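Local atomic coordinates of autoinducer synthesis protein lasI (Pseudomonas aeruginosa, PDB entry 1RO5), a protein that makes the quorum-sensing signal N-(3-oxododecanoyl)homoserine lactone from an acyl-carrier-protein-bound fatty acyl chain and S-adenosyl-L-methionine. Residues L80-P94 against F162-A175. Residues are numbered along the deposited sequence; the frame is centred on the assembly and turned at random.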
# COMPACT_ATOMS: atom_id res chain seq x y z
N LEU A 80 -8.90 -7.49 -0.90
CA LEU A 80 -10.22 -6.86 -1.19
C LEU A 80 -11.17 -8.02 -1.60
O LEU A 80 -12.31 -8.05 -1.20
CB LEU A 80 -10.14 -5.90 -2.37
CG LEU A 80 -11.23 -4.92 -2.68
CD1 LEU A 80 -11.20 -4.20 -3.99
CD2 LEU A 80 -12.51 -4.91 -1.91
N LYS A 81 -10.62 -8.95 -2.36
CA LYS A 81 -11.41 -10.05 -2.94
C LYS A 81 -11.64 -11.09 -1.90
O LYS A 81 -12.74 -11.66 -1.84
CB LYS A 81 -10.69 -10.67 -4.14
CG LYS A 81 -11.49 -11.79 -4.85
CD LYS A 81 -10.79 -12.83 -5.76
CE LYS A 81 -10.59 -12.45 -7.21
NZ LYS A 81 -9.11 -12.83 -7.65
N ASN A 82 -10.63 -11.37 -1.04
CA ASN A 82 -10.77 -12.55 -0.21
C ASN A 82 -10.86 -12.30 1.25
O ASN A 82 -10.98 -13.27 1.95
CB ASN A 82 -9.64 -13.53 -0.49
CG ASN A 82 -9.61 -14.00 -1.94
OD1 ASN A 82 -8.78 -13.57 -2.77
ND2 ASN A 82 -10.58 -14.80 -2.28
N THR A 83 -10.69 -11.06 1.72
CA THR A 83 -10.83 -10.79 3.12
C THR A 83 -11.94 -9.71 3.31
O THR A 83 -12.70 -9.70 4.31
CB THR A 83 -9.40 -10.28 3.74
OG1 THR A 83 -8.42 -11.38 3.73
CG2 THR A 83 -9.53 -9.92 5.19
N PHE A 84 -12.06 -8.80 2.36
CA PHE A 84 -12.98 -7.74 2.59
C PHE A 84 -14.00 -7.65 1.45
O PHE A 84 -14.33 -6.54 1.06
CB PHE A 84 -12.32 -6.39 2.77
CG PHE A 84 -11.29 -6.34 3.86
CD1 PHE A 84 -9.92 -6.23 3.53
CD2 PHE A 84 -11.67 -6.34 5.21
CE1 PHE A 84 -8.95 -6.16 4.55
CE2 PHE A 84 -10.72 -6.29 6.20
CZ PHE A 84 -9.32 -6.17 5.86
N PRO A 85 -14.60 -8.75 1.04
CA PRO A 85 -15.47 -8.70 -0.15
C PRO A 85 -16.70 -7.77 0.04
O PRO A 85 -17.09 -7.21 -0.93
CB PRO A 85 -15.87 -10.17 -0.41
CG PRO A 85 -15.36 -10.94 0.78
CD PRO A 85 -14.57 -10.08 1.69
N GLU A 86 -17.23 -7.55 1.23
CA GLU A 86 -18.36 -6.60 1.50
C GLU A 86 -18.09 -5.25 0.89
O GLU A 86 -19.00 -4.56 0.41
CB GLU A 86 -18.59 -6.34 3.02
CG GLU A 86 -18.12 -7.40 4.00
CD GLU A 86 -16.55 -7.51 4.24
OE1 GLU A 86 -15.97 -8.48 3.67
OE2 GLU A 86 -15.93 -6.72 5.04
N LEU A 87 -16.82 -4.82 0.84
CA LEU A 87 -16.52 -3.48 0.36
C LEU A 87 -16.65 -3.40 -1.15
O LEU A 87 -16.56 -2.31 -1.75
CB LEU A 87 -15.16 -3.01 0.83
CG LEU A 87 -15.07 -2.81 2.36
CD1 LEU A 87 -13.70 -2.34 2.87
CD2 LEU A 87 -16.05 -1.83 2.88
N LEU A 88 -16.79 -4.56 -1.78
CA LEU A 88 -17.06 -4.60 -3.24
C LEU A 88 -18.51 -4.16 -3.57
O LEU A 88 -18.83 -3.90 -4.72
CB LEU A 88 -16.89 -6.07 -3.71
CG LEU A 88 -15.43 -6.46 -3.92
CD1 LEU A 88 -15.27 -7.94 -4.21
CD2 LEU A 88 -14.82 -5.46 -5.04
N HIS A 89 -19.40 -4.20 -2.57
CA HIS A 89 -20.84 -3.92 -2.74
C HIS A 89 -21.45 -4.75 -3.90
O HIS A 89 -22.06 -4.20 -4.79
CB HIS A 89 -21.07 -2.38 -2.84
CG HIS A 89 -20.72 -1.70 -1.54
ND1 HIS A 89 -21.51 -1.83 -0.40
CD2 HIS A 89 -19.58 -1.07 -1.14
CE1 HIS A 89 -20.88 -1.28 0.63
NE2 HIS A 89 -19.74 -0.75 0.19
N GLY A 90 -21.15 -6.03 -3.94
CA GLY A 90 -21.70 -6.88 -4.97
C GLY A 90 -21.07 -6.74 -6.34
O GLY A 90 -21.37 -7.57 -7.21
N LYS A 91 -20.20 -5.74 -6.57
CA LYS A 91 -19.43 -5.66 -7.84
C LYS A 91 -18.41 -6.77 -7.95
O LYS A 91 -18.06 -7.53 -6.97
CB LYS A 91 -18.75 -4.34 -8.00
CG LYS A 91 -19.66 -3.21 -7.51
CD LYS A 91 -19.26 -1.79 -7.98
CE LYS A 91 -20.38 -0.78 -7.64
NZ LYS A 91 -20.05 0.61 -8.19
N GLU A 92 -17.96 -6.97 -9.17
CA GLU A 92 -17.09 -8.06 -9.36
C GLU A 92 -15.68 -7.63 -8.88
O GLU A 92 -15.28 -6.46 -9.05
CB GLU A 92 -17.08 -8.36 -10.85
CG GLU A 92 -16.08 -9.49 -11.19
CD GLU A 92 -16.25 -10.03 -12.61
OE1 GLU A 92 -16.10 -9.21 -13.60
OE2 GLU A 92 -16.51 -11.27 -12.73
N ALA A 93 -14.91 -8.56 -8.29
CA ALA A 93 -13.53 -8.29 -7.83
C ALA A 93 -12.67 -8.20 -9.08
O ALA A 93 -12.67 -9.12 -9.93
CB ALA A 93 -13.06 -9.41 -7.01
N PRO A 94 -11.89 -7.17 -9.21
CA PRO A 94 -11.02 -7.08 -10.41
C PRO A 94 -10.04 -8.30 -10.48
O PRO A 94 -9.66 -8.85 -9.39
CB PRO A 94 -10.22 -5.78 -10.18
CG PRO A 94 -11.15 -4.98 -9.17
CD PRO A 94 -11.72 -6.07 -8.24
N PHE A 162 -15.50 1.75 -4.69
CA PHE A 162 -16.38 0.69 -5.14
C PHE A 162 -17.83 0.86 -4.61
O PHE A 162 -18.80 0.36 -5.21
CB PHE A 162 -15.80 -0.69 -4.67
CG PHE A 162 -14.67 -1.18 -5.54
CD1 PHE A 162 -13.39 -0.66 -5.36
CD2 PHE A 162 -14.90 -2.06 -6.65
CE1 PHE A 162 -12.28 -1.14 -6.11
CE2 PHE A 162 -13.84 -2.47 -7.49
CZ PHE A 162 -12.52 -2.03 -7.23
N GLY A 163 -17.98 1.44 -3.42
CA GLY A 163 -19.25 1.60 -2.81
C GLY A 163 -19.06 2.35 -1.48
O GLY A 163 -17.99 2.87 -1.17
N PRO A 164 -20.11 2.42 -0.68
CA PRO A 164 -20.04 3.14 0.63
C PRO A 164 -18.91 2.61 1.56
O PRO A 164 -18.67 1.42 1.50
CB PRO A 164 -21.41 2.85 1.32
CG PRO A 164 -22.35 2.48 0.11
CD PRO A 164 -21.45 1.90 -1.05
N HIS A 165 -18.29 3.45 2.39
CA HIS A 165 -17.43 2.98 3.44
C HIS A 165 -18.23 2.15 4.50
O HIS A 165 -19.45 2.32 4.60
CB HIS A 165 -16.78 4.13 4.12
CG HIS A 165 -17.77 5.07 4.73
ND1 HIS A 165 -18.23 6.20 4.07
CD2 HIS A 165 -18.40 5.06 5.92
CE1 HIS A 165 -19.12 6.83 4.82
NE2 HIS A 165 -19.23 6.16 5.96
N LEU A 166 -17.55 1.29 5.28
CA LEU A 166 -18.17 0.42 6.28
C LEU A 166 -17.30 0.46 7.53
O LEU A 166 -16.11 0.74 7.44
CB LEU A 166 -18.35 -1.05 5.76
CG LEU A 166 -19.33 -1.36 4.61
CD1 LEU A 166 -19.22 -2.88 4.17
CD2 LEU A 166 -20.90 -1.01 5.02
N LYS A 167 -17.89 0.24 8.67
CA LYS A 167 -17.15 0.21 9.89
C LYS A 167 -16.35 -1.11 9.93
O LYS A 167 -16.92 -2.21 10.00
CB LYS A 167 -18.06 0.38 11.12
CG LYS A 167 -17.41 0.29 12.56
CD LYS A 167 -18.40 -0.37 13.57
CE LYS A 167 -17.75 -0.71 14.99
NZ LYS A 167 -17.01 -2.11 15.21
N ILE A 168 -15.03 -0.98 9.86
CA ILE A 168 -14.22 -2.17 10.08
C ILE A 168 -13.40 -1.95 11.31
O ILE A 168 -12.53 -1.05 11.34
CB ILE A 168 -13.31 -2.50 8.86
CG1 ILE A 168 -14.11 -2.54 7.55
CG2 ILE A 168 -12.72 -3.87 9.03
CD1 ILE A 168 -15.02 -3.56 7.50
N GLY A 169 -13.64 -2.76 12.35
CA GLY A 169 -13.03 -2.55 13.67
C GLY A 169 -13.44 -1.17 14.20
O GLY A 169 -14.65 -0.85 14.30
N ILE A 170 -12.47 -0.28 14.44
CA ILE A 170 -12.82 1.07 14.95
C ILE A 170 -12.70 2.06 13.79
O ILE A 170 -12.76 3.29 14.02
CB ILE A 170 -11.85 1.45 16.09
CG1 ILE A 170 -10.39 1.56 15.55
CG2 ILE A 170 -11.94 0.42 17.31
CD1 ILE A 170 -9.54 2.24 16.50
N GLU A 171 -12.46 1.55 12.57
CA GLU A 171 -12.27 2.47 11.41
C GLU A 171 -13.54 2.51 10.51
O GLU A 171 -14.37 1.58 10.53
CB GLU A 171 -11.06 2.07 10.54
CG GLU A 171 -9.72 1.83 11.26
CD GLU A 171 -9.14 3.05 11.94
OE1 GLU A 171 -8.20 2.88 12.72
OE2 GLU A 171 -9.60 4.20 11.71
N ARG A 172 -13.65 3.59 9.72
CA ARG A 172 -14.48 3.64 8.54
C ARG A 172 -13.65 3.28 7.35
O ARG A 172 -12.80 4.03 6.90
CB ARG A 172 -15.11 5.03 8.39
CG ARG A 172 -16.19 5.28 9.52
CD ARG A 172 -16.91 6.64 9.42
NE ARG A 172 -15.89 7.70 9.38
CZ ARG A 172 -15.96 8.77 8.62
NH1 ARG A 172 -17.03 8.93 7.79
NH2 ARG A 172 -14.94 9.65 8.66
N ALA A 173 -13.87 2.11 6.83
CA ALA A 173 -12.96 1.60 5.78
C ALA A 173 -13.68 1.70 4.47
O ALA A 173 -14.88 1.65 4.46
CB ALA A 173 -12.64 0.16 6.06
N VAL A 174 -12.95 1.79 3.35
CA VAL A 174 -13.55 1.82 2.05
C VAL A 174 -12.58 1.13 1.10
O VAL A 174 -11.37 1.13 1.35
CB VAL A 174 -13.73 3.35 1.67
CG1 VAL A 174 -12.36 4.20 1.85
CG2 VAL A 174 -14.39 3.56 0.31
N ALA A 175 -13.07 0.57 -0.02
CA ALA A 175 -12.28 0.03 -1.14
C ALA A 175 -12.14 1.10 -2.19
O ALA A 175 -13.16 1.62 -2.71
CB ALA A 175 -13.00 -1.19 -1.82
O HOH W 1 -16.02 0.33 -0.68
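Phe162 and Leu87 meet across the contact between segment 80-94, which runs from the end of helix 79-82 through a 3-10 turn (85-88) into a loop, and the hairpin segment 162-175. Phe162 CB lies 3.4 Å from Leu87 O. On the ring, Phe162 CD2 meets Leu88 CD2 at 3.8 Å; these two side chains run side by side. Leu80 CD1 sits over one face of the ring in a CH-pi contact, 3.9 Å from Phe162 CE1. At the far end Pro94 CG comes in at the ring edge, 3.8 Å from Phe162 CZ. Arg177 adds a cation-pi contact to the same ring.

Leu87 points at strand 171-175. Its CB packs on Ala175 CB, and its CD1 reaches Ala173 CB. The Leu87 and Leu166 side chains pass in opposite directions, with Leu87 CD2 3.6 Å from Leu166 CD1. A water links the backbones: it donates to Leu87 O and accepts from Ala175 N.

His89 makes the direct hydrogen bond between the segments. His89 NE2 donates to a lone pair of Pro164 O (2.8 Å), in the carbonyl plane. That oxygen lies 24° out of the imidazole plane. The ring is held between Pro164 CD over one face and Glu86 O over the other. With CG anti to the carbonyl carbon (chi1 -65°), the ring is carried toward Pro164.

Strands 166-168 and 171-175 pair as an antiparallel beta hairpin, closed by a type II' turn from Ile168 to Glu171. The contact packs the end of helix 79-82 and the loop after it onto this hairpin at the margin of the central mixed sheet, in the alpha-beta-alpha sandwich of an acetyltransferase-related autoinducer synthase.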